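Side-chain contacts in trigger factor (Thermotoga maritima, PDB 2NSC), which probably binds the ribosome through this N-terminal domain and, as a whole, probably acts as a chaperone and peptidyl-prolyl cis-trans isomerase for newly made proteins: residues G47-P50 against K51-K55; Y65-D68 against F69-D72; D76-D80 against R81-L85. All coordinates share one frame; numbering follows the deposited sequence.

Contact 1: residues G47-P50 against K51-K55; sequences GRIP and KNVLK
The pyrrolidine ring of Pro50 carries Val53 on one of its faces. The methyl CG2 of Val53 stands over that face, shifted toward the CB, CG and CD side: it is 3.8 Å from Pro50 CD and 3.9 Å from Pro50 CG, while the ring's N and CA lie farther off. The flat group beside it is the carbonyl of Pro50. In its plane, at a C=O...N angle of 159°, lies the backbone N of Leu54, 3.2 Å from Pro50 O, and the nearly straight bond closes the first helical turn. Val53 N also reaches Pro50 O, at 3.1 Å, but its N-H...O angle of 134° makes this second bond weak.

Ile49 packs beside this turn with its CG2 branch alone. That methyl lies 3.8 Å from Val53 CG1 and 3.9 Å from Leu54 CG, so it touches two successive helix residues; the Ile49 and Val53 side chains cross at about a right angle. Val53 holds CG1 anti to its own N (chi1 -179°), which offers CG1 to Ile49 and turns CG2 to the proline ring. Val39 and Ile41 cover Ile49 from the loop, Phe44 touches both Pro50 and Val53, and Leu54 rests on Val32 and Leu35 of helix 21-36.

Residues 47-50 end the GFRxGxxP sequence by which trigger factors are recognised and which, as in relatives, probably docks on the ribosome. A salt bridge of Lys55 to Glu28 and a long, weak ion pair of Lys51 with Asp29 tie helix 51-58 to helix 21-36. At the N-cap, Pro50 lends its carbonyl O to Leu54 N and, weakly, to Val53 N. Together with the apolar contacts of Ile49, Pro50 and Val53, these bonds imply a loop-to-helix junction fixed by aliphatic packing and one shared carbonyl oxygen.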
loop_
_atom_site.group_PDB
_atom_site.type_symbol
_atom_site.label_atom_id
_atom_site.label_comp_id
_atom_site.label_asym_id
_atom_site.label_seq_id
_atom_site.Cartn_x
_atom_site.Cartn_y
_atom_site.Cartn_z
ATOM N N GLY A 47 -6.003 -7.769 -20.506
ATOM C CA GLY A 47 -5.692 -8.488 -19.262
ATOM C C GLY A 47 -4.231 -8.912 -19.142
ATOM O O GLY A 47 -3.882 -9.717 -18.280
ATOM N N ARG A 48 -3.368 -8.373 -20.003
ATOM C CA ARG A 48 -1.976 -8.820 -20.022
ATOM C C ARG A 48 -0.964 -7.696 -19.822
ATOM O O ARG A 48 0.201 -7.838 -20.198
ATOM C CB ARG A 48 -1.660 -9.590 -21.325
ATOM C CG ARG A 48 -2.658 -10.705 -21.707
ATOM C CD ARG A 48 -2.581 -11.925 -20.800
ATOM N NE ARG A 48 -1.201 -12.372 -20.640
ATOM C CZ ARG A 48 -0.580 -13.258 -21.415
ATOM N NH1 ARG A 48 -1.204 -13.846 -22.427
ATOM N NH2 ARG A 48 0.683 -13.565 -21.159
ATOM N N ILE A 49 -1.385 -6.578 -19.244
ATOM C CA ILE A 49 -0.441 -5.469 -19.043
ATOM C C ILE A 49 0.552 -5.834 -17.919
ATOM O O ILE A 49 0.130 -6.170 -16.818
ATOM C CB ILE A 49 -1.152 -4.125 -18.731
ATOM C CG1 ILE A 49 -2.283 -3.841 -19.734
ATOM C CG2 ILE A 49 -0.134 -2.981 -18.720
ATOM C CD1 ILE A 49 -3.280 -2.762 -19.282
ATOM N N PRO A 50 1.871 -5.799 -18.204
ATOM C CA PRO A 50 2.849 -6.067 -17.135
ATOM C C PRO A 50 2.768 -5.066 -15.966
ATOM O O PRO A 50 2.407 -3.902 -16.181
ATOM C CB PRO A 50 4.207 -5.956 -17.858
ATOM C CG PRO A 50 3.894 -6.190 -19.303
ATOM C CD PRO A 50 2.539 -5.556 -19.493
ATOM N N LYS A 51 3.091 -5.531 -14.754
ATOM C CA LYS A 51 3.143 -4.683 -13.544
ATOM C C LYS A 51 3.958 -3.390 -13.731
ATOM O O LYS A 51 3.515 -2.310 -13.336
ATOM C CB LYS A 51 3.656 -5.479 -12.322
ATOM C CG LYS A 51 3.915 -4.609 -11.069
ATOM C CD LYS A 51 3.858 -5.379 -9.754
ATOM C CE LYS A 51 5.037 -6.304 -9.575
ATOM N NZ LYS A 51 5.049 -6.908 -8.204
ATOM N N ASN A 52 5.138 -3.515 -14.336
ATOM C CA ASN A 52 6.040 -2.382 -14.584
ATOM C C ASN A 52 5.452 -1.271 -15.435
ATOM O O ASN A 52 5.794 -0.093 -15.276
ATOM C CB ASN A 52 7.320 -2.884 -15.249
ATOM C CG ASN A 52 8.178 -3.673 -14.302
ATOM O OD1 ASN A 52 8.146 -3.445 -13.080
ATOM N ND2 ASN A 52 8.952 -4.612 -14.848
ATOM N N VAL A 53 4.590 -1.673 -16.357
ATOM C CA VAL A 53 3.948 -0.763 -17.283
ATOM C C VAL A 53 2.871 0.005 -16.526
ATOM O O VAL A 53 2.780 1.226 -16.634
ATOM C CB VAL A 53 3.364 -1.538 -18.475
ATOM C CG1 VAL A 53 2.708 -0.595 -19.482
ATOM C CG2 VAL A 53 4.471 -2.357 -19.146
ATOM N N LEU A 54 2.082 -0.707 -15.727
ATOM C CA LEU A 54 1.060 -0.063 -14.908
ATOM C C LEU A 54 1.662 0.982 -13.958
ATOM O O LEU A 54 1.200 2.127 -13.912
ATOM C CB LEU A 54 0.232 -1.107 -14.162
ATOM C CG LEU A 54 -0.705 -1.932 -15.053
ATOM C CD1 LEU A 54 -1.260 -3.100 -14.288
ATOM C CD2 LEU A 54 -1.843 -1.088 -15.612
ATOM N N LYS A 55 2.720 0.602 -13.245
ATOM C CA LYS A 55 3.414 1.509 -12.333
ATOM C C LYS A 55 3.924 2.755 -13.039
ATOM O O LYS A 55 3.939 3.834 -12.443
ATOM C CB LYS A 55 4.568 0.791 -11.637
ATOM C CG LYS A 55 4.131 -0.500 -10.971
ATOM C CD LYS A 55 5.227 -1.158 -10.173
ATOM C CE LYS A 55 5.238 -0.679 -8.739
ATOM N NZ LYS A 55 6.140 -1.543 -7.927
#

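Contact 2: residues Y65-D68 against F69-D72; sequences YTLD and FLMD
Phe69 folds its side chain back over the preceding turn, beside the carbonyl of Tyr65. Its CB lies 3.7 Å from Asp68 C and 4.0 Å from Thr66 O. With CG anti to the carbonyl carbon of Phe69 (chi1 -75°), the ring swings toward Tyr65: CD2 comes to 3.3 Å from Tyr65 O, and CE2, one atom further, has drawn off to 4.2 Å from the same oxygen. The Phe69 side chain also touches Lys30 of helix 21-36. Tyr65 O is the acceptor for Phe69 N at 3.2 Å as well, so the backbone N and the ring of one residue both approach that oxygen. Trimming Phe69 to an alanine would probably uncover that side of Tyr65 O and leave Lys30 without its aromatic neighbour.

One turn on, a water donates to both Asp68 O and Asp72 OD1, the latter at 2.7 Å, and supplements the weak bond from Asp72 N to Asp68 O. The carboxylate of Asp68 has its own mate in Arg92, a salt bridge. Leu67 and Leu70 meet through CD2 and CD1 at 4.2 Å, and Leu70 goes on to Ala27. With Leu70 N bonded to Thr66 O at 3.0 Å and Met71 N to Leu67 O, the bonds four residues apart repeat as in an alpha-helix, here helix 62-71 packed on helix 21-36 of the ribosome-binding domain.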
loop_
_atom_site.group_PDB
_atom_site.type_symbol
_atom_site.label_atom_id
_atom_site.label_comp_id
_atom_site.label_asym_id
_atom_site.label_seq_id
_atom_site.Cartn_x
_atom_site.Cartn_y
_atom_site.Cartn_z
ATOM N N TYR A 65 -4.020 2.223 -5.265
ATOM C CA TYR A 65 -4.577 0.880 -5.458
ATOM C C TYR A 65 -3.886 -0.125 -4.551
ATOM O O TYR A 65 -4.534 -0.992 -3.951
ATOM C CB TYR A 65 -4.488 0.456 -6.934
ATOM C CG TYR A 65 -5.554 1.089 -7.817
ATOM C CD1 TYR A 65 -6.914 0.759 -7.650
ATOM C CD2 TYR A 65 -5.217 2.037 -8.807
ATOM C CE1 TYR A 65 -7.924 1.334 -8.460
ATOM C CE2 TYR A 65 -6.241 2.637 -9.621
ATOM C CZ TYR A 65 -7.583 2.267 -9.437
ATOM O OH TYR A 65 -8.593 2.815 -10.211
ATOM N N THR A 66 -2.566 0.011 -4.431
ATOM C CA THR A 66 -1.808 -0.826 -3.500
ATOM C C THR A 66 -2.320 -0.668 -2.071
ATOM O O THR A 66 -2.540 -1.660 -1.378
ATOM C CB THR A 66 -0.285 -0.589 -3.588
ATOM O OG1 THR A 66 0.148 -0.827 -4.936
ATOM C CG2 THR A 66 0.461 -1.554 -2.676
ATOM N N LEU A 67 -2.546 0.567 -1.642
ATOM C CA LEU A 67 -3.040 0.805 -0.304
ATOM C C LEU A 67 -4.462 0.284 -0.131
ATOM O O LEU A 67 -4.791 -0.223 0.939
ATOM C CB LEU A 67 -2.953 2.289 0.038
ATOM C CG LEU A 67 -1.565 2.778 0.412
ATOM C CD1 LEU A 67 -1.477 4.290 0.183
ATOM C CD2 LEU A 67 -1.216 2.392 1.857
ATOM N N ASP A 68 -5.300 0.395 -1.169
ATOM C CA ASP A 68 -6.675 -0.168 -1.123
ATOM C C ASP A 68 -6.638 -1.642 -0.740
ATOM O O ASP A 68 -7.377 -2.082 0.122
ATOM C CB ASP A 68 -7.383 -0.068 -2.478
ATOM C CG ASP A 68 -7.895 1.332 -2.782
ATOM O OD1 ASP A 68 -8.056 2.141 -1.839
ATOM O OD2 ASP A 68 -8.136 1.627 -3.974
ATOM N N PHE A 69 -5.780 -2.405 -1.414
ATOM C CA PHE A 69 -5.685 -3.824 -1.133
ATOM C C PHE A 69 -5.016 -4.142 0.209
ATOM O O PHE A 69 -5.347 -5.148 0.841
ATOM C CB PHE A 69 -5.064 -4.581 -2.312
ATOM C CG PHE A 69 -6.016 -4.748 -3.470
ATOM C CD1 PHE A 69 -7.061 -5.672 -3.393
ATOM C CD2 PHE A 69 -5.901 -3.941 -4.611
ATOM C CE1 PHE A 69 -7.964 -5.810 -4.456
ATOM C CE2 PHE A 69 -6.785 -4.064 -5.662
ATOM C CZ PHE A 69 -7.824 -4.989 -5.595
ATOM N N LEU A 70 -4.098 -3.293 0.661
ATOM C CA LEU A 70 -3.549 -3.483 1.995
ATOM C C LEU A 70 -4.654 -3.312 3.037
ATOM O O LEU A 70 -4.728 -4.083 3.986
ATOM C CB LEU A 70 -2.380 -2.542 2.279
ATOM C CG LEU A 70 -1.029 -2.845 1.623
ATOM C CD1 LEU A 70 -0.115 -1.690 1.939
ATOM C CD2 LEU A 70 -0.416 -4.180 2.111
ATOM N N MET A 71 -5.506 -2.309 2.834
ATOM C CA MET A 71 -6.637 -2.035 3.711
ATOM C C MET A 71 -7.495 -3.276 3.905
ATOM O O MET A 71 -8.077 -3.460 4.967
ATOM C CB MET A 71 -7.489 -0.883 3.158
ATOM C CG MET A 71 -7.154 0.491 3.719
ATOM S SD MET A 71 -7.950 1.881 2.821
ATOM C CE MET A 71 -9.647 1.318 2.578
ATOM N N ASP A 72 -7.538 -4.145 2.897
ATOM C CA ASP A 72 -8.344 -5.372 2.959
ATOM C C ASP A 72 -7.783 -6.444 3.893
ATOM O O ASP A 72 -8.368 -7.516 4.028
ATOM C CB ASP A 72 -8.513 -5.994 1.554
ATOM C CG ASP A 72 -9.330 -5.122 0.601
ATOM O OD1 ASP A 72 -9.982 -4.148 1.060
ATOM O OD2 ASP A 72 -9.337 -5.435 -0.619
HETATM O O HOH W 1 -10.100 -1.632 0.228
#

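Contact 3: residues D76-D80 against R81-L85; sequences DTLKD and RKLIL
Leu78 and Arg81 are the ends of a type I beta turn through which the chain leaves helix 74-77. The turn is closed by Arg81 N, which gives its hydrogen to Leu78 O at 2.9 Å with an N-H...O angle of 160°. The bond is straight at the hydrogen but not aimed at a lone pair, for the donor stands 49° out of the plane of the Leu78 carbonyl. After the turn the backbone of 81-83 runs extended. A water donates to Lys79 O and weakly to Arg81 O.

Arg81 CB stays 3.5 Å from Leu78 O, and the arginine chain, extended from CG to NE, passes Leu78 obliquely, with NE 3.9 Å from Leu78 CD2. The other methyl of Leu78, CD1, meets Leu83 CD1 at 4.1 Å, the two leucines crossing at about a right angle. Leu78 thus uses one branch against a charged chain and the other against an apolar one.

Asp80 places CG between its backbone N and carbonyl carbon (chi1 60°), and this turns the carboxylate to run alongside Arg81, OD1 lying 3.7 Å from Arg81 CG. The charged groups stop short of pairing: Asp80 OD1 and Arg81 NE are 4.8 Å apart, the planes of the two groups nearly perpendicular, so any attraction is probably diffuse. Lys79 turns back to Asp76 in a long salt bridge, 3.8 Å from NZ to OD2.

Most residues here also touch crystal neighbours, so their exposed ends may partly reflect the lattice. Within the chain, Leu78 is the buried member, lying on Leu15 and Tyr17 of strand 12-18 and on Pro87; Arg81 also touches Leu15, and Thr77 OG1 hydrogen-bonds Tyr17 OH, joining helix 74-77 to strand 12-18.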
loop_
_atom_site.group_PDB
_atom_site.type_symbol
_atom_site.label_atom_id
_atom_site.label_comp_id
_atom_site.label_asym_id
_atom_site.label_seq_id
_atom_site.Cartn_x
_atom_site.Cartn_y
_atom_site.Cartn_z
ATOM N N ASP A 76 -9.897 -8.733 8.947
ATOM C CA ASP A 76 -9.651 -10.073 9.437
ATOM C C ASP A 76 -8.894 -10.061 10.770
ATOM O O ASP A 76 -9.057 -10.980 11.596
ATOM C CB ASP A 76 -8.889 -10.868 8.384
ATOM C CG ASP A 76 -8.905 -12.344 8.660
ATOM O OD1 ASP A 76 -8.127 -12.774 9.540
ATOM O OD2 ASP A 76 -9.695 -13.068 8.010
ATOM N N THR A 77 -8.075 -9.028 10.980
ATOM C CA THR A 77 -7.320 -8.879 12.229
ATOM C C THR A 77 -8.215 -8.447 13.391
ATOM O O THR A 77 -7.803 -8.494 14.560
ATOM C CB THR A 77 -6.164 -7.869 12.085
ATOM O OG1 THR A 77 -6.704 -6.564 11.877
ATOM C CG2 THR A 77 -5.284 -8.231 10.921
ATOM N N LEU A 78 -9.433 -8.025 13.064
ATOM C CA LEU A 78 -10.355 -7.529 14.071
ATOM C C LEU A 78 -11.544 -8.456 14.299
ATOM O O LEU A 78 -12.402 -8.142 15.123
ATOM C CB LEU A 78 -10.867 -6.132 13.698
ATOM C CG LEU A 78 -9.846 -5.014 13.461
ATOM C CD1 LEU A 78 -10.478 -3.831 12.768
ATOM C CD2 LEU A 78 -9.209 -4.577 14.742
ATOM N N LYS A 79 -11.609 -9.578 13.575
ATOM C CA LYS A 79 -12.768 -10.459 13.660
ATOM C C LYS A 79 -12.991 -11.073 15.069
ATOM O O LYS A 79 -14.065 -11.579 15.347
ATOM C CB LYS A 79 -12.729 -11.536 12.563
ATOM C CG LYS A 79 -11.664 -12.595 12.748
ATOM C CD LYS A 79 -11.687 -13.612 11.634
ATOM C CE LYS A 79 -10.403 -14.438 11.648
ATOM N NZ LYS A 79 -10.458 -15.647 10.762
ATOM N N ASP A 80 -11.977 -11.004 15.936
ATOM C CA ASP A 80 -12.074 -11.452 17.337
ATOM C C ASP A 80 -12.608 -10.359 18.295
ATOM O O ASP A 80 -12.813 -10.596 19.485
ATOM C CB ASP A 80 -10.711 -11.960 17.828
ATOM C CG ASP A 80 -9.606 -10.886 17.765
ATOM O OD1 ASP A 80 -9.693 -9.929 16.951
ATOM O OD2 ASP A 80 -8.625 -11.009 18.535
ATOM N N ARG A 81 -12.815 -9.160 17.763
ATOM C CA ARG A 81 -13.377 -8.065 18.535
ATOM C C ARG A 81 -14.829 -7.806 18.160
ATOM O O ARG A 81 -15.232 -7.988 17.007
ATOM C CB ARG A 81 -12.575 -6.792 18.307
ATOM C CG ARG A 81 -11.080 -6.910 18.537
ATOM C CD ARG A 81 -10.525 -5.529 18.860
ATOM N NE ARG A 81 -9.099 -5.397 18.558
ATOM C CZ ARG A 81 -8.322 -4.426 19.030
ATOM N NH1 ARG A 81 -8.824 -3.498 19.836
ATOM N NH2 ARG A 81 -7.042 -4.380 18.687
ATOM N N LYS A 82 -15.602 -7.348 19.139
ATOM C CA LYS A 82 -16.982 -6.957 18.897
ATOM C C LYS A 82 -17.016 -5.446 18.688
ATOM O O LYS A 82 -16.795 -4.676 19.624
ATOM C CB LYS A 82 -17.884 -7.394 20.057
ATOM C CG LYS A 82 -19.322 -7.683 19.640
ATOM C CD LYS A 82 -20.199 -8.053 20.841
ATOM C CE LYS A 82 -21.591 -8.471 20.378
ATOM N NZ LYS A 82 -22.534 -8.805 21.510
ATOM N N LEU A 83 -17.269 -5.049 17.441
ATOM C CA LEU A 83 -17.240 -3.655 17.022
ATOM C C LEU A 83 -18.562 -3.229 16.410
ATOM O O LEU A 83 -19.210 -4.002 15.695
ATOM C CB LEU A 83 -16.131 -3.420 16.000
ATOM C CG LEU A 83 -14.694 -3.856 16.306
ATOM C CD1 LEU A 83 -13.860 -3.596 15.096
ATOM C CD2 LEU A 83 -14.107 -3.145 17.527
ATOM N N ILE A 84 -18.949 -1.984 16.671
ATOM C CA ILE A 84 -20.187 -1.441 16.140
ATOM C C ILE A 84 -20.058 -1.212 14.647
ATOM O O ILE A 84 -20.966 -1.537 13.886
ATOM C CB ILE A 84 -20.586 -0.106 16.814
ATOM C CG1 ILE A 84 -20.293 -0.134 18.314
ATOM C CG2 ILE A 84 -22.049 0.214 16.545
ATOM C CD1 ILE A 84 -21.226 -0.985 19.104
ATOM N N LEU A 85 -18.938 -0.643 14.225
ATOM C CA LEU A 85 -18.814 -0.188 12.851
ATOM C C LEU A 85 -17.661 -0.892 12.190
ATOM O O LEU A 85 -16.883 -1.584 12.852
ATOM C CB LEU A 85 -18.601 1.335 12.813
ATOM C CG LEU A 85 -19.413 2.159 13.829
ATOM C CD1 LEU A 85 -18.952 3.607 13.867
ATOM C CD2 LEU A 85 -20.895 2.082 13.528
HETATM O O HOH W 2 -16.459 -10.940 15.684
#

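Overall arrangement
The three contacts follow one another along the chain; contact 1 does not touch the others, while contacts 2 and 3 adjoin only in sequence. Contacts 1 and 3 lie on opposite sides of the chain's centre, their centres about 35 Å apart, whereas contact 2 is about 5 Å from that middle. Contacts 1 and 2 are partly buried and both lean on helix 21-36, through helix 51-58 and helix 62-71 respectively; contact 3 is a surface turn set against strand 12-18. Chemistry follows place: aliphatic packing round a helix start in contact 1, regular helical backbone bonding with a water bridge in contact 2, and in contact 3 one turn bond, a single buried leucine and loosely associated charges.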